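Endo-polygalacturonase (PDB 1BHE) hydrolyses the alpha-1,4 bonds between galacturonosyl units of polygalacturonic acid at internal positions, macerating plant tissue in soft rot. Local coordinates at residues T16-D21 with Q30-N35; G55-P60 with V71-V76; I154-S159 with D183-W188; M253-E258 with G289-V294; I308-V313 with S326-K331. All coordinates share one frame; numbering follows the deposited sequence.

Contact 1: T16-D21 with Q30-N35; sequences TTLKAD and QKALNN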
# COMPACT_ATOMS: atom_id res chain seq x y z
N THR A 16 1.60 22.14 -18.58
CA THR A 16 1.12 21.73 -19.89
C THR A 16 -0.21 21.01 -19.73
O THR A 16 -0.43 20.35 -18.70
CB THR A 16 2.12 20.74 -20.53
OG1 THR A 16 3.38 21.38 -20.80
CG2 THR A 16 1.61 20.16 -21.84
N THR A 17 -1.10 21.13 -20.71
CA THR A 17 -2.39 20.44 -20.64
C THR A 17 -2.52 19.54 -21.87
O THR A 17 -2.30 20.01 -22.99
CB THR A 17 -3.58 21.40 -20.53
OG1 THR A 17 -3.45 22.17 -19.33
CG2 THR A 17 -4.89 20.63 -20.47
N LEU A 18 -2.80 18.27 -21.66
CA LEU A 18 -2.95 17.30 -22.73
C LEU A 18 -4.40 16.84 -22.81
O LEU A 18 -5.09 16.80 -21.79
CB LEU A 18 -2.05 16.07 -22.52
CG LEU A 18 -0.55 16.32 -22.28
CD1 LEU A 18 0.14 15.03 -21.84
CD2 LEU A 18 0.13 16.89 -23.52
N LYS A 19 -4.89 16.58 -24.02
CA LYS A 19 -6.28 16.16 -24.22
C LYS A 19 -6.30 14.74 -24.78
O LYS A 19 -5.57 14.42 -25.71
CB LYS A 19 -7.02 17.15 -25.13
CG LYS A 19 -7.21 18.51 -24.47
CD LYS A 19 -8.23 19.39 -25.17
CE LYS A 19 -8.24 20.78 -24.55
NZ LYS A 19 -8.87 21.80 -25.44
N ALA A 20 -7.06 13.85 -24.14
CA ALA A 20 -7.06 12.45 -24.52
C ALA A 20 -7.76 12.19 -25.85
O ALA A 20 -8.79 12.80 -26.13
CB ALA A 20 -7.75 11.61 -23.45
N ASP A 21 -7.22 11.27 -26.63
CA ASP A 21 -7.82 10.83 -27.89
C ASP A 21 -7.80 9.30 -27.91
O ASP A 21 -7.78 8.70 -26.83
CB ASP A 21 -7.13 11.42 -29.10
CG ASP A 21 -5.62 11.23 -29.12
OD1 ASP A 21 -5.11 10.17 -28.69
OD2 ASP A 21 -4.95 12.16 -29.61
N GLN A 30 5.15 11.33 -21.43
CA GLN A 30 6.54 11.38 -21.00
C GLN A 30 7.24 12.65 -21.48
O GLN A 30 7.94 13.30 -20.71
CB GLN A 30 7.34 10.15 -21.45
CG GLN A 30 8.67 10.01 -20.71
CD GLN A 30 8.46 9.87 -19.21
OE1 GLN A 30 7.91 8.86 -18.77
NE2 GLN A 30 8.88 10.88 -18.45
N LYS A 31 7.03 13.01 -22.74
CA LYS A 31 7.61 14.23 -23.29
C LYS A 31 7.17 15.46 -22.50
O LYS A 31 7.98 16.31 -22.14
CB LYS A 31 7.22 14.39 -24.77
CG LYS A 31 7.82 15.64 -25.41
CD LYS A 31 7.56 15.67 -26.91
CE LYS A 31 8.22 16.89 -27.54
NZ LYS A 31 7.83 17.04 -28.98
N ALA A 32 5.88 15.54 -22.17
CA ALA A 32 5.34 16.63 -21.38
C ALA A 32 5.94 16.64 -19.98
O ALA A 32 6.26 17.70 -19.44
CB ALA A 32 3.82 16.53 -21.29
N LEU A 33 6.09 15.46 -19.36
CA LEU A 33 6.69 15.37 -18.03
C LEU A 33 8.14 15.81 -18.06
O LEU A 33 8.62 16.47 -17.13
CB LEU A 33 6.63 13.93 -17.50
CG LEU A 33 5.26 13.42 -17.05
CD1 LEU A 33 5.29 11.91 -16.88
CD2 LEU A 33 4.84 14.11 -15.75
N ASN A 34 8.87 15.49 -19.13
CA ASN A 34 10.27 15.86 -19.27
C ASN A 34 10.53 17.34 -19.54
O ASN A 34 11.71 17.71 -19.62
CB ASN A 34 10.95 15.03 -20.37
CG ASN A 34 11.04 13.56 -20.01
OD1 ASN A 34 10.83 13.16 -18.86
ND2 ASN A 34 11.36 12.73 -21.00
N ASN A 35 9.53 18.18 -19.73
CA ASN A 35 9.75 19.60 -19.95
C ASN A 35 8.80 20.44 -19.10
O ASN A 35 8.35 21.51 -19.49
CB ASN A 35 9.61 19.96 -21.44
CG ASN A 35 10.16 21.34 -21.76
OD1 ASN A 35 11.07 21.82 -21.07
ND2 ASN A 35 9.61 21.99 -22.78
O HOH W 1 5.76 20.05 -20.70

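Contact 2: G55-P60 with V71-V76; sequences GPLSLP and VTLRAV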
# COMPACT_ATOMS: atom_id res chain seq x y z
N GLY A 55 1.87 3.04 -21.24
CA GLY A 55 2.76 2.07 -20.61
C GLY A 55 3.52 2.83 -19.53
O GLY A 55 3.14 3.94 -19.14
N PRO A 56 4.61 2.26 -19.04
CA PRO A 56 5.41 2.85 -17.99
C PRO A 56 5.78 4.31 -18.20
O PRO A 56 6.23 4.70 -19.27
CB PRO A 56 6.68 1.99 -17.96
CG PRO A 56 6.20 0.65 -18.41
CD PRO A 56 5.13 0.92 -19.43
N LEU A 57 5.61 5.10 -17.14
CA LEU A 57 5.94 6.50 -17.13
C LEU A 57 6.94 6.78 -16.00
O LEU A 57 6.89 6.12 -14.96
CB LEU A 57 4.69 7.37 -16.92
CG LEU A 57 3.58 7.27 -17.96
CD1 LEU A 57 2.29 7.92 -17.46
CD2 LEU A 57 4.01 7.89 -19.28
N SER A 58 7.80 7.76 -16.21
CA SER A 58 8.75 8.18 -15.18
C SER A 58 8.44 9.62 -14.75
O SER A 58 8.33 10.54 -15.57
CB SER A 58 10.19 8.12 -15.69
OG SER A 58 11.11 8.56 -14.71
N LEU A 59 8.30 9.81 -13.45
CA LEU A 59 8.00 11.13 -12.90
C LEU A 59 9.26 11.83 -12.42
O LEU A 59 9.88 11.39 -11.45
CB LEU A 59 7.01 10.93 -11.74
CG LEU A 59 6.35 12.17 -11.16
CD1 LEU A 59 5.71 13.02 -12.24
CD2 LEU A 59 5.32 11.77 -10.10
N PRO A 60 9.66 12.92 -13.07
CA PRO A 60 10.86 13.66 -12.72
C PRO A 60 10.73 14.39 -11.39
O PRO A 60 9.63 14.66 -10.90
CB PRO A 60 11.07 14.65 -13.87
CG PRO A 60 10.21 14.12 -14.97
CD PRO A 60 9.01 13.50 -14.27
N VAL A 71 -11.53 11.82 -15.94
CA VAL A 71 -10.48 11.36 -16.84
C VAL A 71 -9.80 10.15 -16.19
O VAL A 71 -9.71 10.09 -14.96
CB VAL A 71 -9.46 12.47 -17.15
CG1 VAL A 71 -8.23 11.97 -17.90
CG2 VAL A 71 -10.12 13.57 -17.97
N THR A 72 -9.36 9.22 -17.02
CA THR A 72 -8.69 8.03 -16.53
C THR A 72 -7.33 7.87 -17.20
O THR A 72 -7.22 7.98 -18.42
CB THR A 72 -9.54 6.77 -16.81
OG1 THR A 72 -10.83 6.92 -16.21
CG2 THR A 72 -8.89 5.52 -16.25
N LEU A 73 -6.29 7.62 -16.40
CA LEU A 73 -4.97 7.26 -16.94
C LEU A 73 -4.96 5.73 -16.78
O LEU A 73 -4.95 5.24 -15.65
CB LEU A 73 -3.86 7.95 -16.19
CG LEU A 73 -2.42 7.48 -16.46
CD1 LEU A 73 -2.04 7.74 -17.92
CD2 LEU A 73 -1.44 8.18 -15.54
N ARG A 74 -5.03 5.01 -17.88
CA ARG A 74 -5.13 3.55 -17.86
C ARG A 74 -3.92 2.81 -18.39
O ARG A 74 -3.41 3.10 -19.48
CB ARG A 74 -6.37 3.18 -18.71
CG ARG A 74 -6.76 1.71 -18.71
CD ARG A 74 -8.02 1.49 -19.55
NE ARG A 74 -9.19 2.04 -18.86
CZ ARG A 74 -10.31 2.45 -19.44
NH1 ARG A 74 -10.48 2.39 -20.75
NH2 ARG A 74 -11.29 2.93 -18.68
N ALA A 75 -3.46 1.84 -17.60
CA ALA A 75 -2.31 1.03 -17.97
C ALA A 75 -2.66 0.05 -19.09
O ALA A 75 -3.66 -0.68 -18.97
CB ALA A 75 -1.78 0.28 -16.75
N VAL A 76 -1.87 0.04 -20.16
CA VAL A 76 -2.17 -0.87 -21.27
C VAL A 76 -2.15 -2.31 -20.79
O VAL A 76 -1.35 -2.69 -19.94
CB VAL A 76 -1.24 -0.67 -22.47
CG1 VAL A 76 -1.43 0.73 -23.05
CG2 VAL A 76 0.22 -0.89 -22.10

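Contact 3: I154-S159 with D183-W188; sequences IQINKS and DGFTAW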
# COMPACT_ATOMS: atom_id res chain seq x y z
N ILE A 154 2.00 2.48 -8.59
CA ILE A 154 2.86 3.63 -8.28
C ILE A 154 4.04 3.12 -7.45
O ILE A 154 3.81 2.54 -6.39
CB ILE A 154 2.09 4.71 -7.51
CG1 ILE A 154 1.06 5.42 -8.40
CG2 ILE A 154 3.02 5.76 -6.90
CD1 ILE A 154 0.01 6.16 -7.59
N GLN A 155 5.25 3.33 -7.93
CA GLN A 155 6.46 2.90 -7.23
C GLN A 155 7.34 4.12 -6.98
O GLN A 155 7.75 4.81 -7.91
CB GLN A 155 7.20 1.87 -8.09
CG GLN A 155 8.55 1.45 -7.53
CD GLN A 155 8.45 0.48 -6.38
OE1 GLN A 155 7.64 -0.44 -6.35
NE2 GLN A 155 9.32 0.68 -5.38
N ILE A 156 7.60 4.44 -5.72
CA ILE A 156 8.38 5.61 -5.34
C ILE A 156 9.63 5.19 -4.58
O ILE A 156 9.53 4.53 -3.55
CB ILE A 156 7.54 6.57 -4.48
CG1 ILE A 156 6.21 6.92 -5.14
CG2 ILE A 156 8.34 7.84 -4.18
CD1 ILE A 156 5.10 7.23 -4.14
N ASN A 157 10.81 5.53 -5.10
CA ASN A 157 12.07 5.11 -4.51
C ASN A 157 12.98 6.26 -4.14
O ASN A 157 13.07 7.24 -4.88
CB ASN A 157 12.86 4.25 -5.51
CG ASN A 157 12.14 3.03 -6.03
OD1 ASN A 157 11.30 2.45 -5.35
ND2 ASN A 157 12.44 2.59 -7.24
N LYS A 158 13.68 6.17 -3.01
CA LYS A 158 14.61 7.18 -2.54
C LYS A 158 14.16 8.61 -2.72
O LYS A 158 14.95 9.48 -3.11
CB LYS A 158 15.95 6.95 -3.29
CG LYS A 158 16.49 5.56 -2.92
CD LYS A 158 17.83 5.32 -3.59
CE LYS A 158 18.95 5.90 -2.75
NZ LYS A 158 18.92 5.39 -1.35
N SER A 159 12.91 8.90 -2.37
CA SER A 159 12.35 10.23 -2.61
C SER A 159 12.04 10.95 -1.31
O SER A 159 11.96 10.36 -0.23
CB SER A 159 11.11 10.08 -3.50
OG SER A 159 11.48 9.68 -4.81
N ASP A 183 11.83 9.47 2.58
CA ASP A 183 11.48 10.28 3.75
C ASP A 183 10.45 11.34 3.39
O ASP A 183 10.77 12.29 2.67
CB ASP A 183 12.77 10.93 4.24
CG ASP A 183 12.66 11.80 5.47
OD1 ASP A 183 11.56 12.25 5.85
OD2 ASP A 183 13.73 12.05 6.08
N GLY A 184 9.23 11.19 3.90
CA GLY A 184 8.21 12.20 3.63
C GLY A 184 7.27 11.73 2.53
O GLY A 184 7.58 11.82 1.34
N PHE A 185 6.13 11.19 2.93
CA PHE A 185 5.11 10.73 1.99
C PHE A 185 3.75 11.04 2.61
O PHE A 185 3.50 10.65 3.75
CB PHE A 185 5.21 9.24 1.69
CG PHE A 185 4.05 8.67 0.91
CD1 PHE A 185 3.95 8.87 -0.46
CD2 PHE A 185 3.06 7.95 1.55
CE1 PHE A 185 2.89 8.35 -1.18
CE2 PHE A 185 2.00 7.43 0.83
CZ PHE A 185 1.91 7.62 -0.53
N THR A 186 2.92 11.75 1.86
CA THR A 186 1.58 12.09 2.34
C THR A 186 0.55 11.61 1.32
O THR A 186 0.59 12.04 0.16
CB THR A 186 1.43 13.61 2.53
OG1 THR A 186 2.28 14.04 3.60
CG2 THR A 186 -0.01 14.00 2.89
N ALA A 187 -0.35 10.74 1.76
CA ALA A 187 -1.48 10.29 0.94
C ALA A 187 -2.72 10.87 1.64
O ALA A 187 -2.90 10.63 2.84
CB ALA A 187 -1.57 8.79 0.82
N TRP A 188 -3.47 11.71 0.95
CA TRP A 188 -4.61 12.41 1.57
C TRP A 188 -5.78 12.40 0.59
O TRP A 188 -5.59 12.69 -0.59
CB TRP A 188 -4.17 13.83 1.90
CG TRP A 188 -5.09 14.67 2.71
CD1 TRP A 188 -6.40 14.98 2.46
CD2 TRP A 188 -4.75 15.36 3.92
NE1 TRP A 188 -6.89 15.80 3.44
CE2 TRP A 188 -5.89 16.05 4.35
CE3 TRP A 188 -3.57 15.46 4.68
CZ2 TRP A 188 -5.90 16.83 5.51
CZ3 TRP A 188 -3.58 16.23 5.83
CH2 TRP A 188 -4.74 16.91 6.23

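Contact 4: M253-E258 with G289-V294; sequences MSIGSE and GVVNGV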
# COMPACT_ATOMS: atom_id res chain seq x y z
N MET A 253 -4.97 -3.30 8.46
CA MET A 253 -4.06 -2.21 8.81
C MET A 253 -2.87 -2.93 9.45
O MET A 253 -2.86 -3.20 10.65
CB MET A 253 -4.73 -1.23 9.77
CG MET A 253 -3.82 -0.21 10.42
SD MET A 253 -2.94 0.82 9.22
CE MET A 253 -1.25 0.26 9.46
N SER A 254 -1.94 -3.38 8.60
CA SER A 254 -0.86 -4.24 9.03
C SER A 254 0.55 -3.67 9.09
O SER A 254 0.94 -2.71 8.44
CB SER A 254 -0.81 -5.47 8.08
OG SER A 254 -2.07 -6.11 8.01
N ILE A 255 1.36 -4.35 9.90
CA ILE A 255 2.78 -4.14 10.06
C ILE A 255 3.44 -5.50 9.81
O ILE A 255 3.03 -6.47 10.46
CB ILE A 255 3.19 -3.60 11.43
CG1 ILE A 255 2.73 -2.14 11.62
CG2 ILE A 255 4.70 -3.68 11.66
CD1 ILE A 255 2.80 -1.67 13.06
N GLY A 256 4.38 -5.59 8.88
CA GLY A 256 5.02 -6.88 8.58
C GLY A 256 4.66 -7.33 7.17
O GLY A 256 3.99 -6.60 6.45
N SER A 257 5.14 -8.50 6.78
CA SER A 257 5.91 -9.40 7.62
C SER A 257 7.35 -9.02 7.87
O SER A 257 8.00 -9.48 8.81
CB SER A 257 5.85 -10.81 6.98
OG SER A 257 4.52 -11.30 7.12
N GLU A 258 7.88 -8.14 7.02
CA GLU A 258 9.26 -7.66 7.23
C GLU A 258 9.19 -6.65 8.36
O GLU A 258 8.62 -5.57 8.21
CB GLU A 258 9.83 -7.13 5.92
CG GLU A 258 9.84 -8.19 4.83
CD GLU A 258 8.56 -8.26 4.03
OE1 GLU A 258 7.56 -7.59 4.35
OE2 GLU A 258 8.52 -8.99 3.02
N GLY A 289 11.98 -8.60 13.50
CA GLY A 289 12.94 -7.71 14.15
C GLY A 289 12.24 -6.87 15.21
O GLY A 289 11.21 -7.26 15.74
N VAL A 290 12.75 -5.65 15.40
CA VAL A 290 12.18 -4.72 16.36
C VAL A 290 10.96 -3.98 15.83
O VAL A 290 10.98 -3.36 14.77
CB VAL A 290 13.21 -3.67 16.82
CG1 VAL A 290 12.60 -2.64 17.75
CG2 VAL A 290 14.40 -4.34 17.49
N VAL A 291 9.90 -3.98 16.62
CA VAL A 291 8.69 -3.22 16.41
C VAL A 291 8.48 -2.48 17.75
O VAL A 291 8.25 -3.14 18.77
CB VAL A 291 7.44 -4.02 16.05
CG1 VAL A 291 6.19 -3.15 16.10
CG2 VAL A 291 7.57 -4.68 14.68
N ASN A 292 8.61 -1.16 17.75
CA ASN A 292 8.49 -0.43 19.01
C ASN A 292 7.71 0.87 18.90
O ASN A 292 7.98 1.68 18.02
CB ASN A 292 9.91 -0.14 19.54
CG ASN A 292 9.84 0.71 20.80
OD1 ASN A 292 9.53 0.20 21.87
ND2 ASN A 292 10.10 2.00 20.67
N GLY A 293 6.79 1.07 19.83
CA GLY A 293 6.00 2.29 19.90
C GLY A 293 4.90 2.34 18.85
O GLY A 293 4.96 3.10 17.88
N VAL A 294 3.91 1.48 19.02
CA VAL A 294 2.76 1.41 18.13
C VAL A 294 1.52 1.70 18.96
O VAL A 294 1.33 1.04 19.99
CB VAL A 294 2.61 0.05 17.43
CG1 VAL A 294 1.40 0.05 16.49
CG2 VAL A 294 3.86 -0.32 16.65

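Contact 5: I308-V313 with S326-K331; sequences IVIDTV and SDITFK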
# COMPACT_ATOMS: atom_id res chain seq x y z
N ILE A 308 -8.04 -8.08 15.95
CA ILE A 308 -6.69 -7.82 16.42
C ILE A 308 -5.84 -9.07 16.16
O ILE A 308 -6.21 -10.17 16.57
CB ILE A 308 -6.57 -7.44 17.91
CG1 ILE A 308 -7.32 -6.15 18.22
CG2 ILE A 308 -5.10 -7.31 18.31
CD1 ILE A 308 -7.37 -5.76 19.68
N VAL A 309 -4.74 -8.90 15.44
CA VAL A 309 -3.83 -9.99 15.15
C VAL A 309 -2.39 -9.57 15.44
O VAL A 309 -1.85 -8.66 14.82
CB VAL A 309 -3.87 -10.51 13.70
CG1 VAL A 309 -2.84 -11.63 13.49
CG2 VAL A 309 -5.24 -11.02 13.27
N ILE A 310 -1.75 -10.28 16.37
CA ILE A 310 -0.34 -10.10 16.68
C ILE A 310 0.25 -11.51 16.54
O ILE A 310 0.11 -12.35 17.43
CB ILE A 310 -0.02 -9.48 18.04
CG1 ILE A 310 -0.52 -8.04 18.12
CG2 ILE A 310 1.48 -9.55 18.30
CD1 ILE A 310 -0.21 -7.31 19.40
N ASP A 311 0.85 -11.78 15.39
CA ASP A 311 1.39 -13.11 15.11
C ASP A 311 2.85 -13.10 14.71
O ASP A 311 3.21 -12.62 13.64
CB ASP A 311 0.57 -13.76 13.99
CG ASP A 311 0.67 -15.28 14.03
OD1 ASP A 311 1.66 -15.80 14.58
OD2 ASP A 311 -0.25 -15.95 13.52
N THR A 312 3.68 -13.73 15.54
CA THR A 312 5.11 -13.83 15.28
C THR A 312 5.47 -15.04 14.43
O THR A 312 6.61 -15.16 13.98
CB THR A 312 5.93 -13.89 16.58
OG1 THR A 312 5.61 -15.13 17.23
CG2 THR A 312 5.62 -12.72 17.49
N VAL A 313 4.53 -15.94 14.18
CA VAL A 313 4.77 -17.09 13.32
C VAL A 313 3.65 -17.21 12.29
O VAL A 313 3.04 -18.25 12.09
CB VAL A 313 4.89 -18.41 14.10
CG1 VAL A 313 6.24 -18.56 14.78
CG2 VAL A 313 3.78 -18.55 15.13
N SER A 326 7.60 -4.26 21.34
CA SER A 326 7.24 -3.67 22.62
C SER A 326 6.54 -2.32 22.47
O SER A 326 6.47 -1.75 21.39
CB SER A 326 8.47 -3.54 23.52
OG SER A 326 9.45 -2.70 22.96
N ASP A 327 6.00 -1.82 23.58
CA ASP A 327 5.28 -0.56 23.63
C ASP A 327 4.20 -0.52 22.55
O ASP A 327 4.17 0.29 21.64
CB ASP A 327 6.21 0.65 23.54
CG ASP A 327 5.51 1.98 23.72
OD1 ASP A 327 4.38 2.02 24.25
OD2 ASP A 327 6.10 3.01 23.31
N ILE A 328 3.27 -1.48 22.67
CA ILE A 328 2.15 -1.65 21.76
C ILE A 328 0.86 -1.40 22.53
O ILE A 328 0.56 -2.09 23.51
CB ILE A 328 2.16 -3.05 21.13
CG1 ILE A 328 3.46 -3.30 20.36
CG2 ILE A 328 0.97 -3.25 20.20
CD1 ILE A 328 3.76 -4.75 20.07
N THR A 329 0.13 -0.34 22.18
CA THR A 329 -1.08 0.02 22.90
C THR A 329 -2.32 0.11 22.03
O THR A 329 -2.30 0.56 20.88
CB THR A 329 -0.93 1.37 23.63
OG1 THR A 329 -0.69 2.39 22.65
CG2 THR A 329 0.22 1.36 24.63
N PHE A 330 -3.45 -0.33 22.58
CA PHE A 330 -4.75 -0.24 21.94
C PHE A 330 -5.68 0.53 22.88
O PHE A 330 -5.80 0.15 24.05
CB PHE A 330 -5.37 -1.60 21.64
CG PHE A 330 -4.62 -2.54 20.75
CD1 PHE A 330 -3.55 -3.27 21.23
CD2 PHE A 330 -5.00 -2.71 19.43
CE1 PHE A 330 -2.86 -4.14 20.41
CE2 PHE A 330 -4.32 -3.59 18.60
CZ PHE A 330 -3.25 -4.30 19.09
N LYS A 331 -6.31 1.59 22.40
CA LYS A 331 -7.21 2.39 23.21
C LYS A 331 -8.48 2.76 22.47
O LYS A 331 -8.45 3.25 21.33
CB LYS A 331 -6.50 3.68 23.68
CG LYS A 331 -7.33 4.52 24.63
CD LYS A 331 -6.47 5.58 25.32
CE LYS A 331 -7.15 6.13 26.56
NZ LYS A 331 -8.53 6.60 26.28

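Contact 1: T16-D21 with Q30-N35
A water molecule joins Thr16 to Ala32 and is gripped by three oxygens. It lies 2.7 Å from Thr16 OG1 and donates to the backbone oxygen of Ala32, also at 2.7 Å. A weak third bond, 3.2 Å long, goes from the same water to Asn35 O. Thr16 suits this place because its two branches do different work: the hydroxyl holds the water, while CG2 comes within 4.3 Å of Ala32 CB. The methyl of Ala32 is met a second time by Leu18 CD1, at 4.0 Å. Leu18 has its CG beside the backbone N and opposite the carbonyl carbon (chi1 -53°), which carries the branched end toward the helix. Residues 16 and 18, two apart on a strand, thus share one small methyl, and alanine's shortness lets the helix approach them. Leu18 and Ala32 both also touch Val42 on strand 41-45.

Polar side chains of 30-35 bond to each other and beyond the segment. Gln30 NE2 donates to Asn34 OD1 over 3.0 Å, meeting the oxygen from above its carbonyl plane but lying close to the plane of its own amide. Gln30 OE1 takes the backbone N-H of Ser58, so one amide bridges the helix to strand 51-58. A disulfide between Cys15 and Cys36, the residues next to Thr16 and Asn35, links the chain covalently just outside both segments. A short amphipathic helix packed on the first strands in this way is consistent with the N-terminal cap of a right-handed parallel beta-helix.

Contact 2: G55-P60 with V71-V76
Gly55 and Val76 mark the closest approach of the two backbones, their CA atoms 5.8 Å apart, and from there the chains spread. At Leu57 and Leu73 the CA atoms are already 10.9 Å apart. No hydrogen bond crosses between the segments, and the contact there is made by side chains. At the close approach Val76 turns its CG2 to Gly55 CA, 4.2 Å away. That methyl stands between the backbone N and the carbonyl carbon of its own residue, while CG1 lies beside the N (chi1 -64°). Glycine suits position 55 because it brings no side chain against CD of the following Pro56. Further along, two leucines reach into the interior of the parallel beta-helix and meet through one methyl each, Leu57 CD1 to Leu73 CD2 at 4.2 Å. Leucines are long enough for their methyls to meet across backbones this far apart.

Helix 26-33 lies against this pair, with Ile29 touching both leucines, and Phe52 and Phe102 add to the apolar surroundings of Leu73. Outside the pair, Leu57 exchanges backbone hydrogen bonds with Phe102 and Thr104, the latter on strand 103-106, while Arg74 makes a salt bridge to Asp120 on strand 118-120.

Contact 3: I154-S159 with D183-W188
Ile156 places its CD1 methyl near the CD1-CE1 bond of the Phe185 ring, 3.9 Å from Phe185 CE1 and 4.2 Å from Phe185 CD1. The approach is oblique, and the two side chains cross at about a right angle. The Phe185 ring is swung opposite its backbone N (chi1 170°), and the backbone N of Ala187 lies over one of its faces, toward the rim. A flat phenylalanine and a branched isoleucine suit this interior of the parallel beta-helix, between strands 154-157 and 183-193, where Phe162 touches both and the ring of Phe179 meets that of Phe185.

A backbone bond forms where the segments come closest. Asp183 N donates to Ser159 O over 3.0 Å, almost head-on to the carbonyl. Just beyond it Gly184 takes backbone angles, phi 101°, that a side chain would make costly. Ser159 turns its hydroxyl back to Asn157 O, 2.9 Å away and well above that carbonyl's plane, and the same OG is hydrogen-bonded to Thr108. The Asp183 carboxylate leads away from the contact, to Asn211 ND2. On the other side of strand 154-157, Gln155 NE2 meets Asn157 OD1 in its carbonyl plane at 2.7 Å.

The chemistry is therefore divided: a single apolar contact joins the inward side chains, while one nearly straight backbone hydrogen bond fixes the chain at the entrance to strand 183-193.

Contact 4: M253-E258 with G289-V294
Val291 is the first residue of 289-294 to reach the other segment, its CG2 lying 4.3 Å from CG2 of Ile255. The backbones stay apart here, with the CA atoms of this pair separated by 8.7 Å, so the contact is made wholly by branched side chains. Asn292 follows and belongs to a different neighbourhood: its OD1 is hydrogen-bonded to Ser326 OG on the adjoining strand 324-335. Gly293 then takes a positive phi (76°), a conformation easily adopted by glycine, and the regular alternation of the strand is interrupted. As a result Val294, three residues after Val291, also points toward Ile255. Its CG2 stands 4.0 Å from Ile255 CD1 and its CG1 4.1 Å from the same methyl, the two side chains meeting tip to tip.

Ile255 serves both valines because its branches diverge. CG2 lies opposite the backbone N and turns to Val291, while CG1 lies beside the N (chi1 -70°) and carries CD1 out to Val294. Isoleucine suits the place by offering both a short and a long arm, and Ile228 on strand 226-230 packs against it as well. Beyond it the chain turns a corner at Ser257, after a cis peptide bond, while Glu258 makes a salt bridge with Lys229.

No hydrogen bond crosses between the segments. The polar groups find partners along the neighbouring strands, as when Ile255 bonds through its backbone with Arg280, and what joins 253-258 to 289-294 is methyl-to-methyl contact in the buried interior of the parallel beta-helix.

Contact 5: I308-V313 with S326-K331
Ile308 and Phe330 meet inside the right-handed parallel beta-helix of this family, reaching from facing walls of the coil. Strands 308-311 and 326-331 run nearly antiparallel, with axes 11.3 Å apart, too far for backbone bonds and right for large side chains to fill the space. The tight part is around the Phe330 ring. Ile308 CD1 sits over one face, 4.2 Å from the ring centroid and 25° off the normal, a CH-pi contact. Ile308 CG2 comes to 3.6 Å from Phe330 CZ, so both branches of Ile308 lie along the CD2-CE2-CZ side of the ring. Phe330 reaches there with CG beside its backbone N (chi1 -59°). Tyr296 stacks on the same phenylalanine.

Two residues along, the packing is looser. Ile310 CD1 lies at the edge of the ring, 4.3 Å from Phe330 CE1, and equally far from CG2 of Ile328. Ile281 on strand 277-282 also touches Ile328, and Val354 on strand 352-360 touches Ile310.

Outside, the alternating residues of 326-331 are polar: Asp327 and Lys331 are exposed, and Thr329 is partly so, as suits strands with one wet and one dry face. Further along segment 308-313 Asp311 forms an Asx turn, in which Val313 N donates to Asp311 OD1 over 2.9 Å, from above the carboxylate plane.

In the fold
The five contacts succeed one another along the beta-helix, from contact 1 at its N-terminal end to contact 5 near the C-terminal end, the centres of contacts 1 and 5 being about 47 Å apart. Contacts 1 and 2 touch, with centres about 11 Å apart, and Leu33 of the one packs on Pro60 of the other. Contact 3 stands alone in the middle, about 17 Å from contact 2 and about 19 Å from contact 4, centre to centre. Contacts 4 and 5 are neighbours, their centres about 9 Å apart and their strands 290-302 and 324-335 running side by side. All five lie away from the presumed catalytic residues Asp223 and His251, and belong to the scaffold.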